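Local coordinates for protein putative transcriptional regulator (Streptomyces coelicolor A3, PDB 2RA5) that probably binds DNA as a GntR-family transcription factor, with a UTRA domain that carries a small-molecule pocket occupied here by meso-tartaric acid, at residues Thr169-Tyr172 / Arg173-Ala177; Ala193-Ser196 / Gly197-Glu200; Pro116-Ala119 / Glu120-Ala123. One frame throughout, in Å; residues are numbered along the deposited sequence. Where two conformers were deposited one is given.

Contact 1 (Thr169-Tyr172 / Arg173-Ala177). With SRT (S,R meso-tartaric acid), chain B.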
# COMPACT_ATOMS: atom_id res chain seq x y z
N THR A 169 0.94 -20.99 -12.64
CA THR A 169 -0.05 -20.42 -11.73
C THR A 169 0.54 -19.69 -10.52
O THR A 169 1.72 -19.85 -10.19
CB THR A 169 -1.05 -21.51 -11.24
OG1 THR A 169 -0.42 -22.36 -10.27
CG2 THR A 169 -1.53 -22.36 -12.41
N GLY A 170 -0.30 -18.89 -9.87
CA GLY A 170 0.10 -18.18 -8.66
C GLY A 170 0.43 -19.08 -7.48
O GLY A 170 -0.00 -20.23 -7.38
N LEU A 171 1.22 -18.53 -6.56
CA LEU A 171 1.69 -19.30 -5.42
C LEU A 171 0.56 -19.69 -4.48
O LEU A 171 0.57 -20.79 -3.91
CB LEU A 171 2.78 -18.51 -4.67
CG LEU A 171 3.33 -19.10 -3.37
CD1 LEU A 171 3.93 -20.48 -3.63
CD2 LEU A 171 4.35 -18.17 -2.72
N TYR A 172 -0.43 -18.81 -4.32
CA TYR A 172 -1.59 -19.11 -3.47
C TYR A 172 -2.42 -20.27 -4.00
O TYR A 172 -2.87 -21.12 -3.24
CB TYR A 172 -2.47 -17.88 -3.30
CG TYR A 172 -2.05 -16.97 -2.19
CD1 TYR A 172 -0.73 -16.98 -1.71
CD2 TYR A 172 -2.95 -16.07 -1.63
CE1 TYR A 172 -0.34 -16.14 -0.68
CE2 TYR A 172 -2.57 -15.23 -0.61
CZ TYR A 172 -1.27 -15.27 -0.14
OH TYR A 172 -0.92 -14.40 0.87
N ARG A 173 -2.64 -20.28 -5.32
CA ARG A 173 -3.42 -21.33 -5.97
C ARG A 173 -2.75 -22.67 -5.76
O ARG A 173 -3.40 -23.65 -5.41
CB ARG A 173 -3.60 -21.04 -7.47
CG ARG A 173 -4.27 -22.18 -8.26
CD ARG A 173 -4.44 -21.81 -9.75
NE ARG A 173 -4.53 -22.97 -10.63
CZ ARG A 173 -5.55 -23.23 -11.46
NH1 ARG A 173 -5.52 -24.31 -12.22
NH2 ARG A 173 -6.59 -22.41 -11.53
N LEU A 174 -1.43 -22.70 -5.95
CA LEU A 174 -0.66 -23.93 -5.74
C LEU A 174 -0.81 -24.44 -4.32
O LEU A 174 -1.02 -25.63 -4.09
CB LEU A 174 0.82 -23.71 -6.06
CG LEU A 174 1.24 -24.06 -7.48
CD1 LEU A 174 2.70 -23.72 -7.72
CD2 LEU A 174 0.99 -25.54 -7.71
N MSE A 175 -0.71 -23.53 -3.35
CA MSE A 175 -0.77 -23.92 -1.94
C MSE A 175 -2.14 -24.48 -1.58
O MSE A 175 -2.25 -25.48 -0.86
CB MSE A 175 -0.41 -22.75 -1.03
CG MSE A 175 1.01 -22.23 -1.23
SE MSE A 175 1.54 -20.88 0.08
CE MSE A 175 -0.04 -19.75 0.04
N ARG A 176 -3.18 -23.82 -2.06
CA ARG A 176 -4.53 -24.31 -1.83
C ARG A 176 -4.67 -25.67 -2.48
O ARG A 176 -5.26 -26.59 -1.92
CB ARG A 176 -5.57 -23.32 -2.37
CG ARG A 176 -5.98 -22.27 -1.34
CD ARG A 176 -7.11 -21.36 -1.83
NE ARG A 176 -6.66 -20.41 -2.86
CZ ARG A 176 -6.59 -19.09 -2.68
NH1 ARG A 176 -6.94 -18.55 -1.51
NH2 ARG A 176 -6.17 -18.31 -3.67
N ALA A 177 -4.08 -25.79 -3.67
CA ALA A 177 -4.08 -27.04 -4.42
C ALA A 177 -3.49 -28.20 -3.61
O ALA A 177 -3.92 -29.34 -3.74
CB ALA A 177 -3.33 -26.87 -5.74
O1 SRT B . 3.02 -14.54 -4.09
O11 SRT B . 2.25 -12.54 -4.69
C1 SRT B . 2.35 -13.79 -4.86
C2 SRT B . 1.68 -14.42 -6.07
O2 SRT B . 1.85 -15.84 -6.05
C3 SRT B . 0.19 -14.01 -6.19
O3 SRT B . -0.31 -14.15 -7.53
C4 SRT B . -0.67 -14.85 -5.30
O4 SRT B . -1.22 -15.90 -5.75
O41 SRT B . -0.80 -14.41 -4.13

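Contact 2 (Ala193-Ser196 / Gly197-Glu200)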
# COMPACT_ATOMS: atom_id res chain seq x y z
N ALA A 193 14.79 3.11 -1.70
CA ALA A 193 15.75 3.24 -2.79
C ALA A 193 16.32 1.85 -3.06
O ALA A 193 16.75 1.16 -2.14
CB ALA A 193 16.85 4.21 -2.45
N ALA A 194 16.32 1.45 -4.33
CA ALA A 194 16.79 0.13 -4.73
C ALA A 194 18.30 0.05 -4.69
O ALA A 194 18.99 0.95 -5.17
CB ALA A 194 16.30 -0.19 -6.13
N THR A 195 18.82 -1.04 -4.14
CA THR A 195 20.25 -1.28 -4.22
C THR A 195 20.58 -1.96 -5.55
O THR A 195 19.68 -2.45 -6.24
CB THR A 195 20.78 -2.08 -3.01
OG1 THR A 195 21.95 -2.83 -3.39
CG2 THR A 195 19.71 -3.02 -2.47
N SER A 196 21.86 -1.97 -5.91
CA SER A 196 22.32 -2.46 -7.21
C SER A 196 21.65 -3.76 -7.63
O SER A 196 21.28 -3.93 -8.79
CB SER A 196 23.84 -2.64 -7.22
OG SER A 196 24.50 -1.40 -7.41
N GLY A 197 21.49 -4.68 -6.67
CA GLY A 197 20.94 -5.99 -6.96
C GLY A 197 19.56 -5.93 -7.56
O GLY A 197 19.35 -6.34 -8.70
N GLU A 198 18.60 -5.41 -6.80
CA GLU A 198 17.21 -5.35 -7.26
C GLU A 198 17.03 -4.34 -8.38
O GLU A 198 16.18 -4.53 -9.25
CB GLU A 198 16.25 -5.07 -6.10
CG GLU A 198 16.71 -3.99 -5.15
CD GLU A 198 16.22 -4.23 -3.74
OE1 GLU A 198 15.58 -5.28 -3.53
OE2 GLU A 198 16.48 -3.39 -2.85
N ALA A 199 17.84 -3.28 -8.37
CA ALA A 199 17.84 -2.33 -9.48
C ALA A 199 18.15 -3.03 -10.81
O ALA A 199 17.47 -2.80 -11.81
CB ALA A 199 18.82 -1.20 -9.20
N GLU A 200 19.16 -3.90 -10.82
CA GLU A 200 19.49 -4.68 -12.01
C GLU A 200 18.36 -5.64 -12.43
O GLU A 200 17.90 -5.61 -13.57
CB GLU A 200 20.80 -5.45 -11.83
CG GLU A 200 22.04 -4.67 -12.23
CD GLU A 200 23.28 -5.55 -12.37
OE1 GLU A 200 23.35 -6.58 -11.66
OE2 GLU A 200 24.17 -5.21 -13.18
O HOH W 1 23.63 -4.61 -4.40

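Contact 3 (Pro116-Ala119 / Glu120-Ala123)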
# COMPACT_ATOMS: atom_id res chain seq x y z
N PRO A 116 18.91 -21.96 5.21
CA PRO A 116 18.71 -21.87 6.67
C PRO A 116 18.03 -20.57 7.05
O PRO A 116 18.43 -19.54 6.53
CB PRO A 116 20.14 -21.90 7.22
CG PRO A 116 20.99 -21.40 6.06
CD PRO A 116 20.35 -22.02 4.86
N ALA A 117 17.04 -20.59 7.94
CA ALA A 117 16.34 -19.36 8.31
C ALA A 117 17.22 -18.37 9.08
O ALA A 117 17.88 -18.72 10.05
CB ALA A 117 15.08 -19.68 9.09
N THR A 118 17.27 -17.13 8.61
CA THR A 118 17.89 -16.03 9.35
C THR A 118 16.91 -15.65 10.44
O THR A 118 15.80 -16.20 10.51
CB THR A 118 18.10 -14.79 8.47
OG1 THR A 118 16.84 -14.40 7.92
CG2 THR A 118 19.05 -15.12 7.32
N ALA A 119 17.29 -14.69 11.27
CA ALA A 119 16.45 -14.33 12.39
C ALA A 119 15.14 -13.73 11.92
O ALA A 119 14.09 -14.03 12.47
CB ALA A 119 17.17 -13.40 13.34
N GLU A 120 15.22 -12.88 10.89
CA GLU A 120 14.05 -12.23 10.30
C GLU A 120 13.07 -13.25 9.73
O GLU A 120 11.86 -13.17 9.96
CB GLU A 120 14.48 -11.23 9.21
CG GLU A 120 13.32 -10.69 8.36
CD GLU A 120 13.70 -9.47 7.52
OE1 GLU A 120 14.87 -9.02 7.63
OE2 GLU A 120 12.84 -8.96 6.77
N ILE A 121 13.60 -14.22 8.99
CA ILE A 121 12.77 -15.25 8.39
C ILE A 121 12.17 -16.15 9.47
O ILE A 121 11.01 -16.54 9.38
CB ILE A 121 13.51 -16.09 7.33
CG1 ILE A 121 13.90 -15.22 6.13
CG2 ILE A 121 12.65 -17.26 6.86
CD1 ILE A 121 15.02 -15.82 5.31
N ALA A 122 12.97 -16.49 10.48
CA ALA A 122 12.51 -17.36 11.56
C ALA A 122 11.36 -16.68 12.31
O ALA A 122 10.29 -17.25 12.54
CB ALA A 122 13.65 -17.66 12.50
N ALA A 123 11.60 -15.43 12.67
CA ALA A 123 10.56 -14.57 13.25
C ALA A 123 9.26 -14.55 12.44
O ALA A 123 8.18 -14.77 13.00
CB ALA A 123 11.10 -13.15 13.44

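Contact 1 (Thr169-Tyr172 / Arg173-Ala177)
Tyr-172 and Met-175, a selenomethionine, lie side by side and point the same way along the first turn of helix 171-177. The bend at the end of the Met-175 chain (chi3 -47°) turns its methyl back, bringing CE to 3.3 Å from CD1 of Tyr-172, an oblique approach to the ring. Arg-176 NH2 comes in at the ring edge, near its plane. Over one face sits the tartrate carboxylate, its O41 3.4 Å from CG of Tyr-172 and offset toward the rim. Tyr-172 OH is hydrogen-bonded to OG1 of Thr-217. Leu-171 lies across Met-175 at an angle, Leu-171 CD1 4.2 Å from Met-175 CG, while Thr-169 meets Leu-174 at about a right angle, Thr-169 OG1 3.7 Å from Leu-174 CG. Gly-170 is the N-cap, and its O accepts from Leu-174 N at 3.2 Å. The helix-start N-H groups turn to the ligand: Leu-171 N gives a 2.8 Å bond to SRT O2, a hydroxyl, and Tyr-172 N a weak one of 3.3 Å to the carboxylate oxygen SRT O4. Arg-138 and Arg-215 are also bonded to the diacid, and mainly through them the chemistry is consistent with a pocket for a small anionic effector.

Contact 2 (Ala193-Ser196 / Gly197-Glu200)
Ala-194 and Ala-199 make the apolar part of this turn, their CB atoms 4.1 Å apart across the start of helix 196-202. The CG of Glu-198 packs on the same methyl, 3.9 Å from Ala-194 CB, and Leu-210 of the neighbouring strand touches both Ala-194 and Glu-198. Two backbone bonds begin the helix, from Ala-199 N to Thr-195 O (2.9 Å) and from Glu-200 N to Ser-196 O. A water supplies a further polar link: it lies 2.6 Å from Thr-195 OG1 and accepts from Gly-197 N. The hydroxyl reaches it because OG1 is anti to the backbone N (chi1 152°). Charge enters through Glu-198, whose chain crosses Thr-195 at about a right angle. With CG between its own N and carbonyl carbon (chi1 44°) and a bend at chi2, the chain brings OE2 to 3.3 Å from Thr-195 CG2; that oxygen forms a salt bridge with Arg-192. A leucine here, having no carboxylate, would probably leave the Arg-192 guanidinium without its salt-bridge partner and freer to turn. Thr-195 is thus an N-cap whose hydroxyl works through water, and the contact between the residue before it and the fourth after it has the spacing of a hydrophobic staple.

Contact 3 (Pro116-Ala119 / Glu120-Ala123)
The flat groups that meet between Thr-118 and Ala-122 are peptide units: the carbonyl of Thr-118 takes the N-H of Ala-122 at 2.8 Å between O and N. One residue on, Ala-119 O accepts from Ala-123 N in the same manner. The Ala-122 methyl lies beside the first of these carbonyls, CB 3.3 Å from Thr-118 O. Thr-118 is the N-cap of helix 119-125, where the chain leaves strand 106-116. Its OG1 sits between the backbone N and the carbonyl carbon (chi1 57°), which turns the hydroxyl over the first turn to accept from Ile-121 N. That capping bond is straight, 166° at the hydrogen, but weak, with 3.4 Å between Ile-121 N and Thr-118 OG1. The Ile-121 chain crosses Thr-118 at a slant and lays its CD1 3.5 Å from OG1, so the capping oxygen has hydrocarbon beside its N-H partner. On the buried side, Ala-117 CB touches Ile-121 CG2 at 4.1 Å and Ala-122 CB at 4.2 Å, the latter pair spaced as in a hydrophobic staple. Val-127 packs against Ala-117 too, and the Ala-117 backbone bonds to Asp-130 and Ser-131.

From the N terminus, contact 3 comes first, where strand 106-116 gives way to helix 119-125 before the chain returns as strand 132-142. Contact 1 follows, at the break between the short helices 165-168 and 171-177, and contact 2 comes last, between strand 184-193 and helix 196-202. Each is a single local turn and closes no long loop, so the three run in series and none nests or crosses. Contacts 3 and 2 follow the outermost strands of the six-stranded sheet, and their helices lead on to the adjacent strands 132-142 and 209-218. Contact 1 lies across the chain's centre from contact 2, about 17 Å away between nearest atoms, at the ligand.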